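Local atomic coordinates of endo-pectate lyase (Erwinia chrysanthemi, PDB entry 3B4N), a protein that probably cleaves polygalacturonate and methylated pectins by calcium-dependent elimination within the chain, releasing unsaturated oligogalacturonates. Residues A[129-134]-A[160-165]; A[181-186]-A[205-210]. One frame throughout, in Å; residues are numbered along the deposited sequence.

Interaction 1 of 2, residues A[129-134]-A[160-165]; sequences NRTVDC and TVKNLR. With EDO (1,2-ethanediol), chain G.
The carbonyl oxygen Thr-160 O is gripped twice from strand 131-133: Val-132 N donates to it at 2.8 Å, and the CA-H of Thr-131 approaches the same oxygen. Val-132 O repeats the pattern one step on, taking Lys-162 N and the CA-H of Val-161. Arg-130 O accepts from Thr-160 N, and Cys-134 N closes the ladder on Lys-162 O at 2.8 Å. Three bridges, Thr-131 with Thr-160, Val-132 with Val-161 and Asp-133 with Lys-162, and a 12° angle between strand axes establish parallel pairing.

On one face the threonines lie alongside each other, Thr-131 OG1 sitting 3.6 Å from Thr-160 CB. Both hydroxyls are beside their backbone N (chi1 -66° and -65°), which stacks like branch on like. Further along, the extended Lys-162 chain brings CE to 3.6 Å from Asp-133 OD2, but NZ stays 4.5 Å from that oxygen, so the attraction falls beyond a salt bridge. The carboxylate has other partners: OD1 accepts from the backbone of Gly-135, while OD2 takes the O2 hydroxyl of 1,2-ethanediol at 2.7 Å. That diol also bonds Thr-23 and Ser-38.

The opposite face, with Val-132 and Val-161, is buried. At its C-terminal end Cys-134 SG, disulfide-bonded to Cys-121, presses on Val-161 CG2 at 3.4 Å, a tight fit, and past the corner Cys-134 CB meets Leu-164 CD1 at 3.9 Å. Beyond Lys-162 the chain bends at Asn-163 with positive phi and continues as strand 164-166 on a different face. In-register parallel strands from successive turns, stacking like residues before such a corner, are typical of the right-handed parallel beta-helix.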
ATOM      1  N   ASN A 129       6.371  19.128  -6.339  1.00 12.42           N
ATOM      2  CA  ASN A 129       6.583  19.959  -5.153  1.00 13.22           C
ATOM      3  C   ASN A 129       5.322  20.442  -4.457  1.00 13.51           C
ATOM      4  O   ASN A 129       5.257  21.589  -4.008  1.00 15.65           O
ATOM      5  CB  ASN A 129       7.443  21.172  -5.511  1.00 13.76           C
ATOM      6  CG  ASN A 129       8.834  20.780  -5.941  1.00 14.13           C
ATOM      7  OD1 ASN A 129       9.461  19.926  -5.315  1.00 14.20           O
ATOM      8  ND2 ASN A 129       9.330  21.401  -7.006  1.00 17.38           N
ATOM      9  N   ARG A 130       4.321  19.578  -4.359  1.00 13.34           N
ATOM     10  CA  ARG A 130       3.085  19.946  -3.693  1.00 12.96           C
ATOM     11  C   ARG A 130       2.273  18.718  -3.338  1.00 14.30           C
ATOM     12  O   ARG A 130       2.603  17.600  -3.748  1.00 13.33           O
ATOM     13  CB  ARG A 130       2.261  20.881  -4.583  1.00 15.11           C
ATOM     14  CG  ARG A 130       1.765  20.277  -5.886  1.00 14.70           C
ATOM     15  CD  ARG A 130       1.261  21.395  -6.813  1.00 17.23           C
ATOM     16  NE  ARG A 130       0.747  20.902  -8.087  1.00 17.79           N
ATOM     17  CZ  ARG A 130      -0.532  20.628  -8.329  1.00 16.88           C
ATOM     18  NH1 ARG A 130      -1.446  20.793  -7.385  1.00 19.93           N
ATOM     19  NH2 ARG A 130      -0.900  20.194  -9.528  1.00 20.48           N
ATOM     20  N   THR A 131       1.216  18.941  -2.566  1.00 13.66           N
ATOM     21  CA  THR A 131       0.321  17.879  -2.137  1.00 14.62           C
ATOM     22  C   THR A 131      -1.006  18.046  -2.854  1.00 14.37           C
ATOM     23  O   THR A 131      -1.532  19.164  -2.967  1.00 14.83           O
ATOM     24  CB  THR A 131       0.084  17.945  -0.616  1.00 15.43           C
ATOM     25  OG1 THR A 131       1.311  17.666   0.066  1.00 18.65           O
ATOM     26  CG2 THR A 131      -0.976  16.929  -0.191  1.00 13.50           C
ATOM     27  N   VAL A 132      -1.542  16.940  -3.359  1.00 13.86           N
ATOM     28  CA  VAL A 132      -2.820  16.972  -4.045  1.00 13.33           C
ATOM     29  C   VAL A 132      -3.776  16.003  -3.380  1.00 13.74           C
ATOM     30  O   VAL A 132      -3.476  14.815  -3.232  1.00 12.81           O
ATOM     31  CB  VAL A 132      -2.686  16.593  -5.538  1.00 12.76           C
ATOM     32  CG1 VAL A 132      -4.065  16.554  -6.189  1.00 13.52           C
ATOM     33  CG2 VAL A 132      -1.798  17.608  -6.258  1.00 14.57           C
ATOM     34  N   ASP A 133      -4.920  16.523  -2.953  1.00 13.21           N
ATOM     35  CA  ASP A 133      -5.945  15.706  -2.321  1.00 12.96           C
ATOM     36  C   ASP A 133      -6.948  15.378  -3.418  1.00 13.62           C
ATOM     37  O   ASP A 133      -7.642  16.267  -3.921  1.00 15.13           O
ATOM     38  CB  ASP A 133      -6.633  16.494  -1.209  1.00 13.11           C
ATOM     39  CG  ASP A 133      -7.527  15.629  -0.343  1.00 14.01           C
ATOM     40  OD1 ASP A 133      -8.106  14.641  -0.845  1.00 13.96           O
ATOM     41  OD2 ASP A 133      -7.659  15.959   0.856  1.00 19.47           O
ATOM     42  N   CYS A 134      -7.024  14.105  -3.789  1.00 11.80           N
ATOM     43  CA  CYS A 134      -7.924  13.669  -4.846  1.00 12.92           C
ATOM     44  C   CYS A 134      -9.377  13.504  -4.420  1.00 12.98           C
ATOM     45  O   CYS A 134     -10.236  13.170  -5.239  1.00 14.75           O
ATOM     46  CB  CYS A 134      -7.406  12.373  -5.463  1.00 13.66           C
ATOM     47  SG  CYS A 134      -5.780  12.580  -6.250  1.00 15.65           S
ATOM     48  N   THR A 160       3.039  14.741  -3.111  1.00 12.11           N
ATOM     49  CA  THR A 160       2.172  13.837  -2.371  1.00 10.89           C
ATOM     50  C   THR A 160       0.797  13.766  -3.010  1.00 11.45           C
ATOM     51  O   THR A 160       0.262  14.778  -3.464  1.00 12.12           O
ATOM     52  CB  THR A 160       1.984  14.318  -0.905  1.00 12.54           C
ATOM     53  OG1 THR A 160       3.236  14.250  -0.220  1.00 15.29           O
ATOM     54  CG2 THR A 160       0.959  13.449  -0.168  1.00 12.94           C
ATOM     55  N   VAL A 161       0.233  12.567  -3.073  1.00 10.98           N
ATOM     56  CA  VAL A 161      -1.114  12.400  -3.581  1.00 10.94           C
ATOM     57  C   VAL A 161      -1.874  11.629  -2.504  1.00 10.47           C
ATOM     58  O   VAL A 161      -1.321  10.722  -1.871  1.00 11.21           O
ATOM     59  CB  VAL A 161      -1.152  11.625  -4.921  1.00  9.88           C
ATOM     60  CG1 VAL A 161      -0.598  10.216  -4.750  1.00 11.37           C
ATOM     61  CG2 VAL A 161      -2.581  11.578  -5.436  1.00 12.75           C
ATOM     62  N   LYS A 162      -3.113  12.018  -2.244  1.00 10.09           N
ATOM     63  CA  LYS A 162      -3.888  11.304  -1.239  1.00 10.48           C
ATOM     64  C   LYS A 162      -5.345  11.135  -1.596  1.00 10.55           C
ATOM     65  O   LYS A 162      -5.895  11.901  -2.391  1.00 10.76           O
ATOM     66  CB  LYS A 162      -3.757  11.973   0.133  1.00 15.19           C
ATOM     67  CG  LYS A 162      -4.176  13.418   0.208  1.00 16.94           C
ATOM     68  CD  LYS A 162      -3.803  13.976   1.583  1.00 20.19           C
ATOM     69  CE  LYS A 162      -4.175  15.432   1.743  1.00 23.09           C
ATOM     70  NZ  LYS A 162      -3.707  15.939   3.070  1.00 25.41           N
ATOM     71  N   ASN A 163      -5.949  10.094  -1.025  1.00  9.08           N
ATOM     72  CA  ASN A 163      -7.363   9.775  -1.204  1.00  8.84           C
ATOM     73  C   ASN A 163      -7.711   9.538  -2.666  1.00  9.63           C
ATOM     74  O   ASN A 163      -8.458  10.302  -3.276  1.00 11.14           O
ATOM     75  CB  ASN A 163      -8.216  10.920  -0.650  1.00  8.64           C
ATOM     76  CG  ASN A 163      -7.807  11.330   0.746  1.00 10.17           C
ATOM     77  OD1 ASN A 163      -7.663  12.519   1.036  1.00 12.67           O
ATOM     78  ND2 ASN A 163      -7.621  10.361   1.617  1.00  7.71           N
ATOM     79  N   LEU A 164      -7.182   8.457  -3.223  1.00  9.34           N
ATOM     80  CA  LEU A 164      -7.410   8.144  -4.624  1.00 10.44           C
ATOM     81  C   LEU A 164      -7.681   6.666  -4.786  1.00 10.58           C
ATOM     82  O   LEU A 164      -7.099   5.850  -4.081  1.00 10.10           O
ATOM     83  CB  LEU A 164      -6.167   8.527  -5.432  1.00 11.37           C
ATOM     84  CG  LEU A 164      -6.134   8.237  -6.938  1.00 10.29           C
ATOM     85  CD1 LEU A 164      -7.142   9.125  -7.668  1.00 11.96           C
ATOM     86  CD2 LEU A 164      -4.725   8.502  -7.465  1.00 12.39           C
ATOM     87  N   ARG A 165      -8.570   6.326  -5.714  1.00 10.30           N
ATOM     88  CA  ARG A 165      -8.891   4.937  -5.991  1.00 10.20           C
ATOM     89  C   ARG A 165      -8.502   4.647  -7.428  1.00 11.87           C
ATOM     90  O   ARG A 165      -8.781   5.436  -8.332  1.00 12.43           O
ATOM     91  CB  ARG A 165     -10.390   4.663  -5.802  1.00 11.24           C
ATOM     92  CG  ARG A 165     -10.771   3.182  -5.901  1.00 12.52           C
ATOM     93  CD  ARG A 165     -12.285   3.018  -6.011  1.00 13.29           C
ATOM     94  NE  ARG A 165     -12.983   3.734  -4.947  1.00 14.93           N
ATOM     95  CZ  ARG A 165     -13.212   3.246  -3.733  1.00 14.51           C
ATOM     96  NH1 ARG A 165     -13.844   3.991  -2.840  1.00 14.37           N
ATOM     97  NH2 ARG A 165     -12.834   2.014  -3.416  1.00 13.07           N
TER
HETATM   98  C1  EDO G 801      -7.074  14.797   5.387  1.00 19.67           C
HETATM   99  O1  EDO G 801      -5.815  13.982   5.067  1.00 19.67           O
HETATM  100  C2  EDO G 801      -7.628  15.599   4.202  1.00 19.43           C
HETATM  101  O2  EDO G 801      -8.021  14.579   3.091  1.00 17.95           O

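Interaction 2 of 2, residues A[181-186]-A[205-210]; sequences NCTIEN and TIVGGI
The flat amide of Asn-186 faces Gly-209 across a water that stands well out of the amide plane, over one face and on the OD1 side. This water accepts from Gly-209 N at 2.8 Å, lies within hydrogen-bonding distance of Asn-186 OD1 and probably donates to it. At the nitrogen end, ND2 makes a weak hydrogen bond to Gly-36 O, in strand 32-39.

Upstream, Ile-184 N donates to Thr-205 O at 2.8 Å, an almost straight bond (171°), and Thr-205 N meets Cys-182 O. Ile-184 O is held by Val-207 N, tilted 31° from the carbonyl plane, and by a second water at 3.1 Å that also donates to Gly-208 O; the CA-H of Ile-206 adds a third approach.

Parallel bridges pair Thr-183 with Thr-205, Ile-184 with Ile-206 and Glu-185 with Val-207, as expected for strands of neighbouring turns in the right-handed beta-helix. The chain turns a corner at Asn-186, whose N still bonds Val-207 O, and 205-207 is followed by Gly-208 and Gly-209; all three have positive phi. Inside, Ile-184 and Ile-206 lie side by side in an aliphatic stack. The chi2 of -56° turns Ile-206 CD1 toward Ile-184, against its CB at 3.9 Å and its CD1, and Phe-241 packs against Ile-206 from strand 241-244 of the next turn. On the outer face Thr-183 CG2 crosses to Val-207 CG2 at 3.8 Å, while Glu-185 CG runs beside Val-207 CB at 4.1 Å.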
ATOM      1  N   ASN A 181      11.142  13.308  -2.806  1.00 11.58           N
ATOM      2  CA  ASN A 181      10.368  12.602  -1.800  1.00 11.45           C
ATOM      3  C   ASN A 181       8.892  12.643  -2.078  1.00 12.43           C
ATOM      4  O   ASN A 181       8.273  13.712  -2.087  1.00 15.36           O
ATOM      5  CB  ASN A 181      10.665  13.206  -0.444  1.00 12.82           C
ATOM      6  CG  ASN A 181      12.141  13.285  -0.192  1.00 15.20           C
ATOM      7  OD1 ASN A 181      12.861  12.291  -0.350  1.00 15.27           O
ATOM      8  ND2 ASN A 181      12.616  14.465   0.184  1.00 16.61           N
ATOM      9  N   CYS A 182       8.325  11.465  -2.292  1.00 10.82           N
ATOM     10  CA  CYS A 182       6.920  11.357  -2.598  1.00 11.08           C
ATOM     11  C   CYS A 182       6.173  10.559  -1.551  1.00  9.28           C
ATOM     12  O   CYS A 182       6.710   9.622  -0.958  1.00 10.19           O
ATOM     13  CB  CYS A 182       6.721  10.651  -3.929  1.00 10.93           C
ATOM     14  SG  CYS A 182       7.817  11.109  -5.310  1.00 15.48           S
ATOM     15  N   THR A 183       4.930  10.945  -1.332  1.00  9.20           N
ATOM     16  CA  THR A 183       4.078  10.242  -0.395  1.00  9.49           C
ATOM     17  C   THR A 183       2.791   9.858  -1.112  1.00 10.52           C
ATOM     18  O   THR A 183       2.180  10.666  -1.819  1.00 10.68           O
ATOM     19  CB  THR A 183       3.780  11.105   0.846  1.00 11.63           C
ATOM     20  OG1 THR A 183       4.995  11.286   1.585  1.00 15.02           O
ATOM     21  CG2 THR A 183       2.764  10.424   1.742  1.00 13.18           C
ATOM     22  N   ILE A 184       2.414   8.594  -0.954  1.00  8.84           N
ATOM     23  CA  ILE A 184       1.210   8.033  -1.558  1.00  8.96           C
ATOM     24  C   ILE A 184       0.384   7.667  -0.331  1.00  8.25           C
ATOM     25  O   ILE A 184       0.617   6.655   0.332  1.00  8.57           O
ATOM     26  CB  ILE A 184       1.592   6.826  -2.438  1.00  8.77           C
ATOM     27  CG1 ILE A 184       2.517   7.305  -3.567  1.00 10.43           C
ATOM     28  CG2 ILE A 184       0.347   6.152  -2.976  1.00  9.91           C
ATOM     29  CD1 ILE A 184       3.083   6.176  -4.438  1.00 11.32           C
ATOM     30  N   GLU A 185      -0.585   8.527  -0.041  1.00  8.77           N
ATOM     31  CA  GLU A 185      -1.386   8.442   1.170  1.00  8.97           C
ATOM     32  C   GLU A 185      -2.845   8.086   0.945  1.00  9.39           C
ATOM     33  O   GLU A 185      -3.562   8.785   0.244  1.00  9.61           O
ATOM     34  CB  GLU A 185      -1.254   9.795   1.876  1.00 11.56           C
ATOM     35  CG  GLU A 185      -1.935   9.944   3.205  1.00 13.85           C
ATOM     36  CD  GLU A 185      -1.569  11.257   3.870  1.00 18.19           C
ATOM     37  OE1 GLU A 185      -2.031  11.501   5.004  1.00 19.75           O
ATOM     38  OE2 GLU A 185      -0.816  12.052   3.261  1.00 21.01           O
ATOM     39  N   ASN A 186      -3.281   7.005   1.571  1.00  7.51           N
ATOM     40  CA  ASN A 186      -4.648   6.522   1.429  1.00  7.88           C
ATOM     41  C   ASN A 186      -5.080   6.333  -0.020  1.00  8.29           C
ATOM     42  O   ASN A 186      -6.031   6.955  -0.493  1.00  8.74           O
ATOM     43  CB  ASN A 186      -5.645   7.430   2.144  1.00  7.35           C
ATOM     44  CG  ASN A 186      -6.994   6.764   2.293  1.00  7.96           C
ATOM     45  OD1 ASN A 186      -7.067   5.548   2.508  1.00  9.00           O
ATOM     46  ND2 ASN A 186      -8.068   7.541   2.187  1.00  8.09           N
ATOM     47  N   THR A 205       7.105   7.086   0.179  1.00  8.05           N
ATOM     48  CA  THR A 205       6.421   6.637   1.385  1.00  8.46           C
ATOM     49  C   THR A 205       4.966   6.287   1.128  1.00  8.53           C
ATOM     50  O   THR A 205       4.226   7.096   0.566  1.00 10.33           O
ATOM     51  CB  THR A 205       6.470   7.739   2.467  1.00  9.93           C
ATOM     52  OG1 THR A 205       7.834   8.078   2.733  1.00 11.69           O
ATOM     53  CG2 THR A 205       5.806   7.272   3.759  1.00 10.86           C
ATOM     54  N   ILE A 206       4.570   5.074   1.520  1.00  7.76           N
ATOM     55  CA  ILE A 206       3.191   4.610   1.385  1.00  7.72           C
ATOM     56  C   ILE A 206       2.608   4.750   2.792  1.00  7.77           C
ATOM     57  O   ILE A 206       3.119   4.140   3.737  1.00  8.70           O
ATOM     58  CB  ILE A 206       3.122   3.122   0.975  1.00  7.00           C
ATOM     59  CG1 ILE A 206       3.979   2.848  -0.273  1.00  9.41           C
ATOM     60  CG2 ILE A 206       1.670   2.725   0.744  1.00  9.73           C
ATOM     61  CD1 ILE A 206       3.644   3.699  -1.494  1.00 10.82           C
ATOM     62  N   VAL A 207       1.560   5.560   2.929  1.00  7.41           N
ATOM     63  CA  VAL A 207       0.911   5.809   4.225  1.00  7.51           C
ATOM     64  C   VAL A 207      -0.506   5.263   4.155  1.00  7.25           C
ATOM     65  O   VAL A 207      -1.403   5.886   3.576  1.00  7.65           O
ATOM     66  CB  VAL A 207       0.868   7.326   4.557  1.00 10.68           C
ATOM     67  CG1 VAL A 207       0.288   7.539   5.957  1.00  9.78           C
ATOM     68  CG2 VAL A 207       2.271   7.916   4.495  1.00 10.78           C
ATOM     69  N   GLY A 208      -0.709   4.097   4.759  1.00  7.82           N
ATOM     70  CA  GLY A 208      -2.013   3.474   4.687  1.00  7.93           C
ATOM     71  C   GLY A 208      -2.276   3.006   3.264  1.00  6.82           C
ATOM     72  O   GLY A 208      -1.345   2.709   2.505  1.00  8.39           O
ATOM     73  N   GLY A 209      -3.555   2.923   2.916  1.00  7.03           N
ATOM     74  CA  GLY A 209      -3.938   2.465   1.591  1.00  7.46           C
ATOM     75  C   GLY A 209      -4.318   0.992   1.632  1.00  8.10           C
ATOM     76  O   GLY A 209      -3.965   0.271   2.568  1.00  8.45           O
ATOM     77  N   ILE A 210      -5.034   0.545   0.605  1.00  8.63           N
ATOM     78  CA  ILE A 210      -5.471  -0.846   0.497  1.00  9.31           C
ATOM     79  C   ILE A 210      -5.163  -1.270  -0.932  1.00  8.91           C
ATOM     80  O   ILE A 210      -5.616  -0.618  -1.865  1.00 10.37           O
ATOM     81  CB  ILE A 210      -6.995  -0.982   0.731  1.00 10.82           C
ATOM     82  CG1 ILE A 210      -7.380  -0.453   2.121  1.00 13.73           C
ATOM     83  CG2 ILE A 210      -7.407  -2.440   0.579  1.00 13.09           C
ATOM     84  CD1 ILE A 210      -6.932  -1.309   3.272  1.00 18.79           C
TER
HETATM   85  O   HOH W   1       8.752  10.173   1.171  1.00 13.60           O
HETATM   86  O   HOH W   2      -1.585   4.539   0.251  1.00  9.12           O
HETATM   87  O   HOH W   3      -5.296   4.521   4.359  1.00  8.54           O

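Interactions 1 and 2 are consecutive pairings in one stack of parallel strands, their centres about 9 Å apart. Strand 160-162 of interaction 1 abuts strand 181-189 of interaction 2: Val-161 N lies 3.0 Å from Thr-183 O and Val-161 O 3.0 Å from Glu-185 N, both probable hydrogen bonds. Thr-131, Thr-160, Thr-183 and Thr-205 accordingly share an outer face. In 129-134/160-165, near the end of the stack, three touching residues are exposed, the Asp-133 carboxylate binds a diol probably taken up from the crystallisation liquor, and the sulfur of Cys-134 touches Val-161. In 181-186/205-210, no touching residue is fully exposed, Ile-184 and Ile-206 make the apolar contact, and waters bridge the segments through backbone and side-chain atoms.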